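Local structure of ZYG-9 (Caenorhabditis elegans, 2OF3) at residues Leu3-Arg14 / Ser77-Leu88; Asn180-Leu188 / Val212-Val223. The protein helps to organise microtubules and spindle poles during mitosis and meiosis in the one-cell embryo, and is needed for default nucleus positioning in oocytes. All coordinates share one frame; numbering follows the deposited sequence.

Interaction 1. Residues Leu3-Arg14 / Ser77-Leu88; sequences LLLSDNEDKKQR and SPRSLLSNSDLL
R14 meets D86 side-on, its NE and NH2 each taking one carboxylate oxygen on the syn lone pair. The flat groups are nearly coplanar, 13° apart, with R14 NE to D86 OD2 and R14 NH2 to D86 OD1 each 2.8 Å. A bend at chi3 (-71°) turns the guanidinium back over its own helix: one face lies against the backbone of D10 and K11, and L87 CD1 sits above the centre of the other, 3.5 Å from R14 CZ. Arginine suits this place because its edge can bond while one flat face takes a methyl and the other rests on the backbone; L87 in turn packs on L39, L42 and L43 of helix 33-44.

K11 runs antiparallel alongside D86, its CG near OD1. With CG anti to the backbone N (chi1 -172°), the long lysine chain carries its amine to the junction of helices 78-83 and 85-95, where K11 NZ donates to L82 O and S85 OG, both at 2.8 Å. One water ties N8 O, K11 N and S83 O together, and a second accepts from R14 NH1 and lies close to N8 OD1 and N84 OD1.

Small polar groups grip the preceding extended residues, serines being short enough to let the chains come close and still bond. N84 ND2 donates to S6 OG at 3.1 Å, nearly in its amide plane, and to S80 O; S6 OG is also bonded to Q46. S80 OG reaches L5 O at 2.8 Å from above the carbonyl plane. L5 and N84 point at one another, and the leucine fills the apolar side against L73, L81 and L88. The N-terminal residues, with the Asx turn of N8 leading into helix 10-19, lie over this helix junction in the all-helical, HEAT-repeat TOG fold.

Interaction 2. Residues Asn180-Leu188 / Val212-Val223; sequences NARQRSECL and VAPFVGDKDVNV
V223 is a knob in a hole formed by A181, R184, S185 and L188, a knobs-into-holes contact between helices 181-198 and 221-238 of the all-helical TOG domain, a HEAT-repeat fold. A branched valine fills the hole with two methyls: V223 CG2 presses on A181 O at 3.4 Å, and V223 CG1, anti to the backbone N (chi1 -180°), meets L188 CD1 at 3.8 Å. L188 forks, its other methyl CD2 lying alongside V212 and touching V212 CG2 at 3.7 Å. The small S185 lets the backbones close in, its CA 4.3 Å from V223 CA, and S185 CB lies against N222.

Further out, F215 CE1 touches the aliphatic CD of R184, the two side chains crossing at about a right angle. Beyond it the guanidinium turns its NE/NH2 edge to D218, with the planes 37° apart; R184 NH2 to D218 OD2 is nearly straight at 2.9 Å, whereas R184 NE to D218 OD1 is weak. R184 NH1 also donates to S178 O. Replacing D218 by an alanine would probably leave R184 without its charge mate and open the Asx turn that leads into helix 221-238. D220, the N-cap of that helix, accepts from V223 N at OD2, while D220 OD1 rests 3.3 Å from A181 CB. D218 OD2 has two donors, R184 NH2 on the syn side and D220 N, 3.0 Å away, on the anti side.

Interactions 1 and 2 lie on opposite sides of the chain's centre, their own centres about 38 Å apart and their nearest atoms about 19 Å apart, so neither touches the other. They follow in series along the chain: the first closes with residues 77-88 before the second opens at 180. Each sets an arginine on an aspartate, but to different ends. In interaction 1 the pair fastens N-terminal residues to helices much later in sequence; in interaction 2 it borders the packing of two helices near in sequence. Helices 101-120, 127-139, 146-163 and 165-174 come between them in the chain, all within one all-helical domain.

Interaction 1. Residues Leu3-Arg14 / Ser77-Leu88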
loop_
_atom_site.group_PDB
_atom_site.type_symbol
_atom_site.label_atom_id
_atom_site.label_comp_id
_atom_site.label_asym_id
_atom_site.label_seq_id
_atom_site.Cartn_x
_atom_site.Cartn_y
_atom_site.Cartn_z
ATOM N N LEU A 3 15.816 -25.186 5.571
ATOM C CA LEU A 3 15.241 -23.849 5.684
ATOM C C LEU A 3 13.799 -23.967 6.169
ATOM O O LEU A 3 13.024 -24.824 5.700
ATOM C CB LEU A 3 15.280 -23.156 4.309
ATOM C CG LEU A 3 16.610 -23.019 3.556
ATOM C CD1 LEU A 3 16.417 -22.417 2.177
ATOM C CD2 LEU A 3 17.642 -22.206 4.353
ATOM N N LEU A 4 13.439 -23.115 7.113
ATOM C CA LEU A 4 12.067 -22.960 7.514
ATOM C C LEU A 4 11.117 -22.564 6.336
ATOM O O LEU A 4 9.925 -22.913 6.316
ATOM C CB LEU A 4 12.050 -21.913 8.589
ATOM C CG LEU A 4 10.735 -21.702 9.306
ATOM C CD1 LEU A 4 10.372 -22.979 10.094
ATOM C CD2 LEU A 4 10.919 -20.508 10.205
ATOM N N LEU A 5 11.674 -21.849 5.352
ATOM C CA LEU A 5 10.924 -21.271 4.244
ATOM C C LEU A 5 11.798 -21.396 3.047
ATOM O O LEU A 5 12.984 -21.143 3.148
ATOM C CB LEU A 5 10.580 -19.808 4.538
ATOM C CG LEU A 5 9.695 -19.115 3.499
ATOM C CD1 LEU A 5 8.276 -19.806 3.423
ATOM C CD2 LEU A 5 9.617 -17.623 3.902
ATOM N N SER A 6 11.250 -21.861 1.925
ATOM C CA SER A 6 12.009 -22.132 0.716
ATOM C C SER A 6 12.784 -20.939 0.112
ATOM O O SER A 6 12.469 -19.769 0.339
ATOM C CB SER A 6 11.065 -22.674 -0.372
ATOM O OG SER A 6 10.200 -21.620 -0.809
ATOM N N ASP A 7 13.773 -21.257 -0.709
ATOM C CA ASP A 7 14.470 -20.271 -1.492
ATOM C C ASP A 7 14.488 -20.941 -2.864
ATOM O O ASP A 7 15.352 -21.780 -3.139
ATOM C CB ASP A 7 15.874 -20.086 -0.891
ATOM C CG ASP A 7 16.876 -19.433 -1.853
ATOM O OD1 ASP A 7 16.449 -18.811 -2.867
ATOM O OD2 ASP A 7 18.109 -19.541 -1.586
ATOM N N ASN A 8 13.519 -20.633 -3.710
ATOM C CA ASN A 8 13.441 -21.181 -5.059
ATOM C C ASN A 8 12.833 -20.103 -5.957
ATOM O O ASN A 8 12.589 -18.963 -5.529
ATOM C CB ASN A 8 12.602 -22.513 -5.064
ATOM C CG ASN A 8 11.178 -22.319 -4.524
ATOM O OD1 ASN A 8 10.605 -21.241 -4.668
ATOM N ND2 ASN A 8 10.615 -23.345 -3.871
ATOM N N GLU A 9 12.522 -20.444 -7.191
ATOM C CA GLU A 9 11.919 -19.476 -8.093
ATOM C C GLU A 9 10.458 -19.786 -8.382
ATOM O O GLU A 9 9.951 -19.486 -9.475
ATOM C CB GLU A 9 12.699 -19.497 -9.391
ATOM C CG GLU A 9 14.040 -18.848 -9.227
ATOM C CD GLU A 9 14.817 -18.843 -10.503
ATOM O OE1 GLU A 9 14.264 -18.435 -11.567
ATOM O OE2 GLU A 9 16.007 -19.252 -10.438
ATOM N N ASP A 10 9.759 -20.376 -7.417
ATOM C CA ASP A 10 8.341 -20.724 -7.656
ATOM C C ASP A 10 7.452 -19.497 -7.769
ATOM O O ASP A 10 6.374 -19.598 -8.284
ATOM C CB ASP A 10 7.807 -21.649 -6.578
ATOM C CG ASP A 10 8.356 -23.051 -6.696
ATOM O OD1 ASP A 10 9.226 -23.292 -7.565
ATOM O OD2 ASP A 10 7.966 -23.928 -5.896
ATOM N N LYS A 11 7.890 -18.335 -7.302
ATOM C CA LYS A 11 7.167 -17.076 -7.595
ATOM C C LYS A 11 6.837 -16.888 -9.059
ATOM O O LYS A 11 5.734 -16.468 -9.397
ATOM C CB LYS A 11 7.947 -15.848 -7.080
ATOM C CG LYS A 11 7.144 -14.534 -7.197
ATOM C CD LYS A 11 8.048 -13.319 -6.845
ATOM C CE LYS A 11 8.213 -13.205 -5.375
ATOM N NZ LYS A 11 9.320 -12.166 -5.152
ATOM N N LYS A 12 7.783 -17.161 -9.949
ATOM C CA LYS A 12 7.487 -17.050 -11.389
ATOM C C LYS A 12 6.320 -17.957 -11.826
ATOM O O LYS A 12 5.508 -17.533 -12.658
ATOM C CB LYS A 12 8.688 -17.409 -12.277
ATOM C CG LYS A 12 9.893 -16.495 -12.190
ATOM C CD LYS A 12 11.081 -17.126 -13.067
ATOM C CE LYS A 12 12.399 -16.286 -12.917
ATOM N NZ LYS A 12 12.983 -16.245 -11.494
ATOM N N GLN A 13 6.278 -19.193 -11.312
ATOM C CA GLN A 13 5.208 -20.142 -11.558
ATOM C C GLN A 13 3.862 -19.630 -10.985
ATOM O O GLN A 13 2.849 -19.759 -11.640
ATOM C CB GLN A 13 5.561 -21.546 -11.001
ATOM C CG GLN A 13 4.462 -22.684 -11.275
ATOM C CD GLN A 13 4.292 -22.983 -12.785
ATOM O OE1 GLN A 13 5.216 -22.743 -13.561
ATOM N NE2 GLN A 13 3.092 -23.432 -13.205
ATOM N N ARG A 14 3.861 -19.014 -9.806
ATOM C CA ARG A 14 2.631 -18.456 -9.209
ATOM C C ARG A 14 2.105 -17.286 -10.006
ATOM O O ARG A 14 0.876 -17.237 -10.231
ATOM C CB ARG A 14 2.789 -18.080 -7.735
ATOM C CG ARG A 14 3.118 -19.281 -6.867
ATOM C CD ARG A 14 3.065 -18.860 -5.357
ATOM N NE ARG A 14 4.200 -17.988 -4.986
ATOM C CZ ARG A 14 5.390 -18.424 -4.623
ATOM N NH1 ARG A 14 5.680 -19.732 -4.621
ATOM N NH2 ARG A 14 6.323 -17.552 -4.318
ATOM N N SER A 77 18.183 -15.980 6.469
ATOM C CA SER A 77 17.852 -16.503 5.134
ATOM C C SER A 77 16.990 -15.511 4.369
ATOM O O SER A 77 15.839 -15.821 4.041
ATOM C CB SER A 77 17.168 -17.866 5.239
ATOM O OG SER A 77 17.066 -18.451 3.937
ATOM N N PRO A 78 17.532 -14.291 4.109
ATOM C CA PRO A 78 16.738 -13.267 3.403
ATOM C C PRO A 78 16.192 -13.698 2.024
ATOM O O PRO A 78 15.113 -13.246 1.649
ATOM C CB PRO A 78 17.698 -12.056 3.317
ATOM C CG PRO A 78 19.072 -12.692 3.438
ATOM C CD PRO A 78 18.885 -13.782 4.442
ATOM N N ARG A 79 16.878 -14.577 1.310
ATOM C CA ARG A 79 16.364 -15.080 0.008
ATOM C C ARG A 79 15.082 -15.874 0.153
ATOM O O ARG A 79 14.309 -15.941 -0.820
ATOM C CB ARG A 79 17.382 -15.940 -0.724
ATOM C CG ARG A 79 18.548 -15.134 -1.304
ATOM C CD ARG A 79 19.657 -16.083 -1.780
ATOM N NE ARG A 79 20.930 -15.351 -1.700
ATOM C CZ ARG A 79 21.389 -14.481 -2.613
ATOM N NH1 ARG A 79 20.697 -14.255 -3.733
ATOM N NH2 ARG A 79 22.548 -13.842 -2.398
ATOM N N SER A 80 14.847 -16.443 1.342
ATOM C CA SER A 80 13.559 -17.096 1.665
ATOM C C SER A 80 12.410 -16.135 1.690
ATOM O O SER A 80 11.356 -16.433 1.131
ATOM C CB SER A 80 13.658 -17.835 2.994
ATOM O OG SER A 80 14.627 -18.890 2.794
ATOM N N LEU A 81 12.592 -14.989 2.341
ATOM C CA LEU A 81 11.597 -13.929 2.348
ATOM C C LEU A 81 11.349 -13.380 0.947
ATOM O O LEU A 81 10.187 -13.164 0.612
ATOM C CB LEU A 81 11.991 -12.781 3.311
ATOM C CG LEU A 81 12.213 -13.186 4.785
ATOM C CD1 LEU A 81 12.618 -11.929 5.551
ATOM C CD2 LEU A 81 10.938 -13.748 5.435
ATOM N N LEU A 82 12.413 -13.130 0.152
ATOM C CA LEU A 82 12.269 -12.681 -1.234
ATOM C C LEU A 82 11.533 -13.690 -2.142
ATOM O O LEU A 82 10.615 -13.292 -2.903
ATOM C CB LEU A 82 13.641 -12.416 -1.879
ATOM C CG LEU A 82 14.159 -11.045 -1.549
ATOM C CD1 LEU A 82 15.613 -11.076 -1.958
ATOM C CD2 LEU A 82 13.351 -9.882 -2.301
ATOM N N SER A 83 11.939 -14.969 -2.066
ATOM C CA SER A 83 11.368 -16.031 -2.908
ATOM C C SER A 83 9.865 -16.145 -2.683
ATOM O O SER A 83 9.131 -16.504 -3.596
ATOM C CB SER A 83 11.966 -17.389 -2.546
ATOM O OG SER A 83 13.313 -17.474 -2.971
ATOM N N ASN A 84 9.432 -15.838 -1.467
ATOM C CA ASN A 84 8.046 -16.023 -1.022
ATOM C C ASN A 84 7.335 -14.730 -0.682
ATOM O O ASN A 84 6.296 -14.756 -0.038
ATOM C CB ASN A 84 8.010 -17.037 0.160
ATOM C CG ASN A 84 8.449 -18.371 -0.277
ATOM O OD1 ASN A 84 7.730 -19.074 -1.020
ATOM N ND2 ASN A 84 9.672 -18.727 0.067
ATOM N N SER A 85 7.877 -13.610 -1.152
ATOM C CA SER A 85 7.374 -12.283 -0.800
ATOM C C SER A 85 5.910 -12.130 -1.134
ATOM O O SER A 85 5.137 -11.569 -0.328
ATOM C CB SER A 85 8.155 -11.169 -1.491
ATOM O OG SER A 85 7.927 -11.125 -2.924
ATOM N N ASP A 86 5.503 -12.627 -2.291
ATOM C CA ASP A 86 4.111 -12.517 -2.699
ATOM C C ASP A 86 3.170 -13.230 -1.713
ATOM O O ASP A 86 2.110 -12.710 -1.386
ATOM C CB ASP A 86 3.948 -13.013 -4.161
ATOM C CG ASP A 86 4.330 -14.498 -4.354
ATOM O OD1 ASP A 86 5.458 -14.889 -3.939
ATOM O OD2 ASP A 86 3.516 -15.302 -4.944
ATOM N N LEU A 87 3.557 -14.386 -1.209
ATOM C CA LEU A 87 2.685 -15.177 -0.310
ATOM C C LEU A 87 2.713 -14.621 1.077
ATOM O O LEU A 87 1.695 -14.645 1.772
ATOM C CB LEU A 87 3.135 -16.647 -0.283
ATOM C CG LEU A 87 3.156 -17.355 -1.667
ATOM C CD1 LEU A 87 3.764 -18.797 -1.555
ATOM C CD2 LEU A 87 1.740 -17.416 -2.246
ATOM N N LEU A 88 3.874 -14.114 1.493
ATOM C CA LEU A 88 3.991 -13.518 2.838
ATOM C C LEU A 88 3.220 -12.246 2.922
ATOM O O LEU A 88 2.509 -12.037 3.906
ATOM C CB LEU A 88 5.455 -13.307 3.214
ATOM C CG LEU A 88 6.258 -14.600 3.402
ATOM C CD1 LEU A 88 7.707 -14.226 3.677
ATOM C CD2 LEU A 88 5.668 -15.578 4.475
HETATM O O HOH W 1 10.278 -17.517 -5.768
HETATM O O HOH W 2 8.379 -19.785 -3.591
#

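Interaction 2. Residues Asn180-Leu188 / Val212-Val223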
loop_
_atom_site.group_PDB
_atom_site.type_symbol
_atom_site.label_atom_id
_atom_site.label_comp_id
_atom_site.label_asym_id
_atom_site.label_seq_id
_atom_site.Cartn_x
_atom_site.Cartn_y
_atom_site.Cartn_z
ATOM N N ASN A 180 -13.402 6.199 5.454
ATOM C CA ASN A 180 -12.503 6.490 6.547
ATOM C C ASN A 180 -11.698 7.765 6.194
ATOM O O ASN A 180 -10.906 7.785 5.238
ATOM C CB ASN A 180 -11.613 5.257 6.811
ATOM C CG ASN A 180 -10.624 5.463 7.997
ATOM O OD1 ASN A 180 -9.898 6.454 8.061
ATOM N ND2 ASN A 180 -10.616 4.507 8.941
ATOM N N ALA A 181 -11.948 8.851 6.932
ATOM C CA ALA A 181 -11.335 10.118 6.581
ATOM C C ALA A 181 -9.837 10.092 6.751
ATOM O O ALA A 181 -9.130 10.801 6.030
ATOM C CB ALA A 181 -11.957 11.294 7.430
ATOM N N ARG A 182 -9.320 9.300 7.687
ATOM C CA ARG A 182 -7.849 9.210 7.853
ATOM C C ARG A 182 -7.216 8.557 6.650
ATOM O O ARG A 182 -6.172 8.983 6.202
ATOM C CB ARG A 182 -7.464 8.431 9.112
ATOM C CG ARG A 182 -7.735 9.175 10.395
ATOM C CD ARG A 182 -7.539 8.238 11.558
ATOM N NE ARG A 182 -7.483 8.975 12.820
ATOM C CZ ARG A 182 -8.349 8.801 13.814
ATOM N NH1 ARG A 182 -9.344 7.919 13.711
ATOM N NH2 ARG A 182 -8.208 9.510 14.916
ATOM N N GLN A 183 -7.855 7.512 6.123
ATOM C CA GLN A 183 -7.405 6.929 4.843
ATOM C C GLN A 183 -7.430 7.930 3.694
ATOM O O GLN A 183 -6.449 8.032 2.957
ATOM C CB GLN A 183 -8.248 5.729 4.456
ATOM C CG GLN A 183 -7.793 5.132 3.115
ATOM C CD GLN A 183 -8.359 3.737 2.827
ATOM O OE1 GLN A 183 -8.930 3.100 3.684
ATOM N NE2 GLN A 183 -8.153 3.263 1.599
ATOM N N ARG A 184 -8.517 8.667 3.494
ATOM C CA ARG A 184 -8.512 9.674 2.433
ATOM C C ARG A 184 -7.405 10.704 2.604
ATOM O O ARG A 184 -6.717 11.038 1.612
ATOM C CB ARG A 184 -9.861 10.415 2.356
ATOM C CG ARG A 184 -11.046 9.500 2.138
ATOM C CD ARG A 184 -12.229 10.310 1.698
ATOM N NE ARG A 184 -12.722 11.259 2.719
ATOM C CZ ARG A 184 -13.524 10.932 3.737
ATOM N NH1 ARG A 184 -13.900 9.668 3.904
ATOM N NH2 ARG A 184 -13.967 11.891 4.587
ATOM N N SER A 185 -7.213 11.255 3.818
ATOM C CA SER A 185 -6.191 12.275 3.958
ATOM C C SER A 185 -4.807 11.703 3.812
ATOM O O SER A 185 -3.950 12.317 3.172
ATOM C CB SER A 185 -6.313 13.070 5.272
ATOM O OG SER A 185 -6.270 12.186 6.380
ATOM N N GLU A 186 -4.527 10.552 4.402
ATOM C CA GLU A 186 -3.153 10.006 4.255
ATOM C C GLU A 186 -2.750 9.712 2.803
ATOM O O GLU A 186 -1.593 9.910 2.418
ATOM C CB GLU A 186 -3.029 8.722 5.082
ATOM C CG GLU A 186 -2.998 8.951 6.627
ATOM C CD GLU A 186 -1.715 9.591 7.119
ATOM O OE1 GLU A 186 -0.605 9.045 6.870
ATOM O OE2 GLU A 186 -1.801 10.664 7.756
ATOM N N CYS A 187 -3.716 9.212 2.016
ATOM C CA CYS A 187 -3.544 8.965 0.588
ATOM C C CYS A 187 -3.298 10.218 -0.252
ATOM O O CYS A 187 -2.378 10.203 -1.072
ATOM C CB CYS A 187 -4.702 8.090 0.061
ATOM S SG CYS A 187 -4.509 6.415 0.775
ATOM N N LEU A 188 -4.034 11.304 0.016
ATOM C CA LEU A 188 -3.747 12.620 -0.584
ATOM C C LEU A 188 -2.364 13.117 -0.290
ATOM O O LEU A 188 -1.698 13.699 -1.155
ATOM C CB LEU A 188 -4.774 13.695 -0.128
ATOM C CG LEU A 188 -6.174 13.492 -0.729
ATOM C CD1 LEU A 188 -7.223 14.380 -0.001
ATOM C CD2 LEU A 188 -6.193 13.620 -2.317
ATOM N N VAL A 212 -9.040 14.959 -7.459
ATOM C CA VAL A 212 -8.716 15.458 -6.123
ATOM C C VAL A 212 -9.585 16.696 -5.775
ATOM O O VAL A 212 -10.025 16.858 -4.631
ATOM C CB VAL A 212 -7.191 15.717 -5.969
ATOM C CG1 VAL A 212 -6.882 16.565 -4.701
ATOM C CG2 VAL A 212 -6.399 14.370 -5.926
ATOM N N ALA A 213 -9.819 17.565 -6.764
ATOM C CA ALA A 213 -10.572 18.818 -6.549
ATOM C C ALA A 213 -11.854 18.712 -5.687
ATOM O O ALA A 213 -12.040 19.561 -4.829
ATOM C CB ALA A 213 -10.864 19.569 -7.902
ATOM N N PRO A 214 -12.749 17.719 -5.908
ATOM C CA PRO A 214 -13.930 17.682 -5.044
ATOM C C PRO A 214 -13.628 17.565 -3.535
ATOM O O PRO A 214 -14.512 17.872 -2.716
ATOM C CB PRO A 214 -14.663 16.413 -5.497
ATOM C CG PRO A 214 -14.265 16.262 -6.929
ATOM C CD PRO A 214 -12.827 16.681 -6.958
ATOM N N PHE A 215 -12.424 17.093 -3.178
ATOM C CA PHE A 215 -12.125 16.837 -1.767
ATOM C C PHE A 215 -11.744 18.107 -1.018
ATOM O O PHE A 215 -11.589 18.070 0.206
ATOM C CB PHE A 215 -11.099 15.685 -1.604
ATOM C CG PHE A 215 -11.670 14.327 -1.996
ATOM C CD1 PHE A 215 -12.463 13.605 -1.097
ATOM C CD2 PHE A 215 -11.477 13.813 -3.329
ATOM C CE1 PHE A 215 -13.016 12.351 -1.460
ATOM C CE2 PHE A 215 -12.029 12.586 -3.730
ATOM C CZ PHE A 215 -12.809 11.836 -2.787
ATOM N N VAL A 216 -11.633 19.234 -1.734
ATOM C CA VAL A 216 -11.496 20.523 -1.101
ATOM C C VAL A 216 -12.752 20.801 -0.277
ATOM O O VAL A 216 -12.675 21.541 0.701
ATOM C CB VAL A 216 -11.145 21.679 -2.131
ATOM C CG1 VAL A 216 -11.028 23.067 -1.434
ATOM C CG2 VAL A 216 -9.801 21.368 -2.859
ATOM N N GLY A 217 -13.875 20.166 -0.626
ATOM C CA GLY A 217 -15.162 20.273 0.078
ATOM C C GLY A 217 -15.496 19.131 1.020
ATOM O O GLY A 217 -16.656 18.999 1.465
ATOM N N ASP A 218 -14.523 18.283 1.337
ATOM C CA ASP A 218 -14.738 17.162 2.233
ATOM C C ASP A 218 -15.115 17.680 3.619
ATOM O O ASP A 218 -14.683 18.772 4.021
ATOM C CB ASP A 218 -13.440 16.339 2.317
ATOM C CG ASP A 218 -13.646 14.922 2.847
ATOM O OD1 ASP A 218 -13.784 13.963 2.030
ATOM O OD2 ASP A 218 -13.636 14.698 4.091
ATOM N N LYS A 219 -15.920 16.891 4.340
ATOM C CA LYS A 219 -16.386 17.134 5.724
ATOM C C LYS A 219 -15.222 17.230 6.717
ATOM O O LYS A 219 -15.300 17.904 7.747
ATOM C CB LYS A 219 -17.281 15.934 6.075
ATOM C CG LYS A 219 -17.806 15.837 7.473
ATOM C CD LYS A 219 -18.138 14.319 7.930
ATOM C CE LYS A 219 -19.442 13.718 7.266
ATOM N NZ LYS A 219 -20.260 12.735 8.157
ATOM N N ASP A 220 -14.133 16.514 6.409
ATOM C CA ASP A 220 -12.989 16.376 7.281
ATOM C C ASP A 220 -11.862 17.369 6.975
ATOM O O ASP A 220 -11.419 17.501 5.811
ATOM C CB ASP A 220 -12.514 14.922 7.166
ATOM C CG ASP A 220 -11.371 14.622 8.094
ATOM O OD1 ASP A 220 -11.619 14.110 9.197
ATOM O OD2 ASP A 220 -10.211 14.922 7.768
ATOM N N VAL A 221 -11.408 18.092 7.992
ATOM C CA VAL A 221 -10.399 19.146 7.780
ATOM C C VAL A 221 -9.057 18.618 7.256
ATOM O O VAL A 221 -8.352 19.309 6.492
ATOM C CB VAL A 221 -10.176 20.013 9.064
ATOM C CG1 VAL A 221 -9.459 19.228 10.137
ATOM C CG2 VAL A 221 -9.399 21.297 8.751
ATOM N N ASN A 222 -8.663 17.413 7.656
ATOM C CA ASN A 222 -7.357 16.917 7.195
ATOM C C ASN A 222 -7.428 16.573 5.719
ATOM O O ASN A 222 -6.451 16.782 5.009
ATOM C CB ASN A 222 -6.889 15.709 7.997
ATOM C CG ASN A 222 -6.865 15.988 9.492
ATOM O OD1 ASN A 222 -7.475 15.259 10.282
ATOM N ND2 ASN A 222 -6.237 17.078 9.876
ATOM N N VAL A 223 -8.558 16.037 5.268
ATOM C CA VAL A 223 -8.778 15.734 3.850
ATOM C C VAL A 223 -8.783 17.020 3.033
ATOM O O VAL A 223 -8.052 17.145 2.014
ATOM C CB VAL A 223 -10.107 14.959 3.643
ATOM C CG1 VAL A 223 -10.347 14.624 2.121
ATOM C CG2 VAL A 223 -10.152 13.677 4.519
#